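Local coordinates for Two-component system response regulator/GGDEF domain protein (Aeromonas salmonicida, PDB 3LUF) that probably makes cyclic di-GMP from two GTP molecules as a whole protein, this piece holding its two magnesium-binding response regulator receiver domains, at residues 124-129 and 165-170. Residues are numbered along the deposited sequence; the frame is centred on the assembly and turned at random.
Sequences QIEVLV and EQHPAI. Unlike the reference sequence in segment 165-170: H167 (reference Asn).
E126 turns CG away from its own carbonyl carbon (chi1 -59°) and runs extended beyond it, carrying its carboxylate alongside the turn 167-170; I170, with CG2 anti to the backbone N, lays that methyl against L128. At the far end of the glutamate, OE2 rests 3.5 Å from the CB methyl of A169, while OE1 passes obliquely by the H167 ring and takes its hydrogen bond from NE2 of H152 on the adjacent strand. Nearer the backbone, E126 CB lies 4.0 Å from I170 CG1. L128 CB meets I170 CG2 at 3.9 Å, and both side chains continue onto T163 and L164 of helix 157-166. No direct hydrogen bond joins the two segments. A water links them instead, accepting from E126 N at 2.9 Å and donating to A169 O at 2.7 Å. A weak CA-H...O contact, bent to 142° at the hydrogen, runs from I170 CA to E126 O (3.4 Å). The type I turn, closed by I170 N to H167 O, leads from the helix into strand 172-176, which pairs in parallel with strand 126-130. This is the return from the second helix to the third strand in the (βα)5 fold of a CheY-like receiver domain.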
loop_
_atom_site.group_PDB
_atom_site.type_symbol
_atom_site.label_atom_id
_atom_site.label_comp_id
_atom_site.label_asym_id
_atom_site.label_seq_id
_atom_site.Cartn_x
_atom_site.Cartn_y
_atom_site.Cartn_z
ATOM N N GLN B 124 -20.344 0.240 -4.968
ATOM C CA GLN B 124 -20.496 -0.101 -6.382
ATOM C C GLN B 124 -19.268 -0.779 -6.978
ATOM O O GLN B 124 -19.105 -0.837 -8.217
ATOM C CB GLN B 124 -20.953 1.110 -7.197
ATOM C CG GLN B 124 -19.895 2.054 -7.618
ATOM C CD GLN B 124 -20.323 2.942 -8.767
ATOM O OE1 GLN B 124 -19.493 3.330 -9.607
ATOM N NE2 GLN B 124 -21.623 3.293 -8.812
ATOM N N ILE B 125 -18.407 -1.283 -6.100
ATOM C CA ILE B 125 -17.160 -1.925 -6.538
ATOM C C ILE B 125 -17.226 -3.434 -6.319
ATOM O O ILE B 125 -17.630 -3.891 -5.256
ATOM C CB ILE B 125 -15.937 -1.307 -5.809
ATOM C CG1 ILE B 125 -15.785 0.164 -6.221
ATOM C CG2 ILE B 125 -14.657 -2.130 -6.094
ATOM C CD1 ILE B 125 -14.681 0.972 -5.459
ATOM N N GLU B 126 -16.872 -4.210 -7.343
ATOM C CA GLU B 126 -16.839 -5.683 -7.241
ATOM C C GLU B 126 -15.393 -6.183 -7.132
ATOM O O GLU B 126 -14.498 -5.734 -7.872
ATOM C CB GLU B 126 -17.510 -6.326 -8.471
ATOM C CG GLU B 126 -18.967 -5.884 -8.607
ATOM C CD GLU B 126 -19.657 -6.533 -9.803
ATOM O OE1 GLU B 126 -19.583 -7.773 -9.912
ATOM O OE2 GLU B 126 -20.290 -5.800 -10.604
ATOM N N VAL B 127 -15.184 -7.060 -6.162
ATOM C CA VAL B 127 -13.879 -7.645 -5.911
ATOM C C VAL B 127 -13.968 -9.160 -5.843
ATOM O O VAL B 127 -15.049 -9.716 -5.653
ATOM C CB VAL B 127 -13.276 -7.089 -4.615
ATOM C CG1 VAL B 127 -13.256 -5.590 -4.634
ATOM C CG2 VAL B 127 -14.036 -7.672 -3.354
ATOM N N LEU B 128 -12.826 -9.835 -5.998
ATOM C CA LEU B 128 -12.831 -11.299 -6.027
ATOM C C LEU B 128 -11.811 -11.839 -5.048
ATOM O O LEU B 128 -10.656 -11.389 -5.035
ATOM C CB LEU B 128 -12.500 -11.798 -7.444
ATOM C CG LEU B 128 -12.263 -13.303 -7.680
ATOM C CD1 LEU B 128 -13.467 -14.169 -7.243
ATOM C CD2 LEU B 128 -11.852 -13.599 -9.142
ATOM N N VAL B 129 -12.230 -12.780 -4.193
ATOM C CA VAL B 129 -11.306 -13.462 -3.281
ATOM C C VAL B 129 -11.075 -14.886 -3.806
ATOM O O VAL B 129 -12.044 -15.598 -4.044
ATOM C CB VAL B 129 -11.875 -13.565 -1.817
ATOM C CG1 VAL B 129 -10.878 -14.303 -0.913
ATOM C CG2 VAL B 129 -12.182 -12.177 -1.266
ATOM N N GLU B 165 -14.594 -14.000 -16.104
ATOM C CA GLU B 165 -15.251 -14.006 -17.414
ATOM C C GLU B 165 -16.696 -13.580 -17.261
ATOM O O GLU B 165 -17.183 -12.763 -18.033
ATOM C CB GLU B 165 -15.270 -15.397 -18.050
ATOM C CG GLU B 165 -13.986 -15.869 -18.639
ATOM C CD GLU B 165 -13.458 -14.974 -19.740
ATOM O OE1 GLU B 165 -12.241 -14.779 -19.745
ATOM O OE2 GLU B 165 -14.228 -14.454 -20.574
ATOM N N GLN B 166 -17.361 -14.131 -16.249
ATOM C CA GLN B 166 -18.791 -13.890 -16.024
ATOM C C GLN B 166 -19.097 -12.522 -15.403
ATOM O O GLN B 166 -20.202 -11.982 -15.551
ATOM C CB GLN B 166 -19.384 -15.023 -15.190
ATOM C CG GLN B 166 -19.458 -16.392 -15.935
ATOM C CD GLN B 166 -20.309 -16.362 -17.250
ATOM O OE1 GLN B 166 -21.402 -15.787 -17.289
ATOM N NE2 GLN B 166 -19.805 -17.006 -18.304
ATOM N N HIS B 167 -18.088 -11.937 -14.758
ATOM C CA HIS B 167 -18.246 -10.652 -14.068
ATOM C C HIS B 167 -17.134 -9.646 -14.392
ATOM O O HIS B 167 -16.252 -9.395 -13.550
ATOM C CB HIS B 167 -18.334 -10.893 -12.559
ATOM C CG HIS B 167 -19.478 -11.766 -12.172
ATOM N ND1 HIS B 167 -20.778 -11.310 -12.153
ATOM C CD2 HIS B 167 -19.528 -13.081 -11.838
ATOM C CE1 HIS B 167 -21.584 -12.301 -11.810
ATOM N NE2 HIS B 167 -20.854 -13.385 -11.608
ATOM N N PRO B 168 -17.190 -9.040 -15.591
ATOM C CA PRO B 168 -16.107 -8.168 -16.049
ATOM C C PRO B 168 -15.945 -6.861 -15.282
ATOM O O PRO B 168 -14.949 -6.178 -15.490
ATOM C CB PRO B 168 -16.471 -7.866 -17.513
ATOM C CG PRO B 168 -17.930 -8.195 -17.647
ATOM C CD PRO B 168 -18.166 -9.314 -16.675
ATOM N N ALA B 169 -16.880 -6.518 -14.394
ATOM C CA ALA B 169 -16.727 -5.306 -13.620
ATOM C C ALA B 169 -15.786 -5.522 -12.431
ATOM O O ALA B 169 -15.394 -4.524 -11.799
ATOM C CB ALA B 169 -18.067 -4.811 -13.117
ATOM N N ILE B 170 -15.456 -6.777 -12.110
ATOM C CA ILE B 170 -14.538 -7.069 -10.957
ATOM C C ILE B 170 -13.255 -6.273 -11.222
ATOM O O ILE B 170 -12.688 -6.383 -12.316
ATOM C CB ILE B 170 -14.250 -8.570 -10.804
ATOM C CG1 ILE B 170 -15.488 -9.294 -10.245
ATOM C CG2 ILE B 170 -13.035 -8.808 -9.874
ATOM C CD1 ILE B 170 -15.453 -10.849 -10.368
HETATM O O HOH W 1 -16.040 -2.838 -9.749
#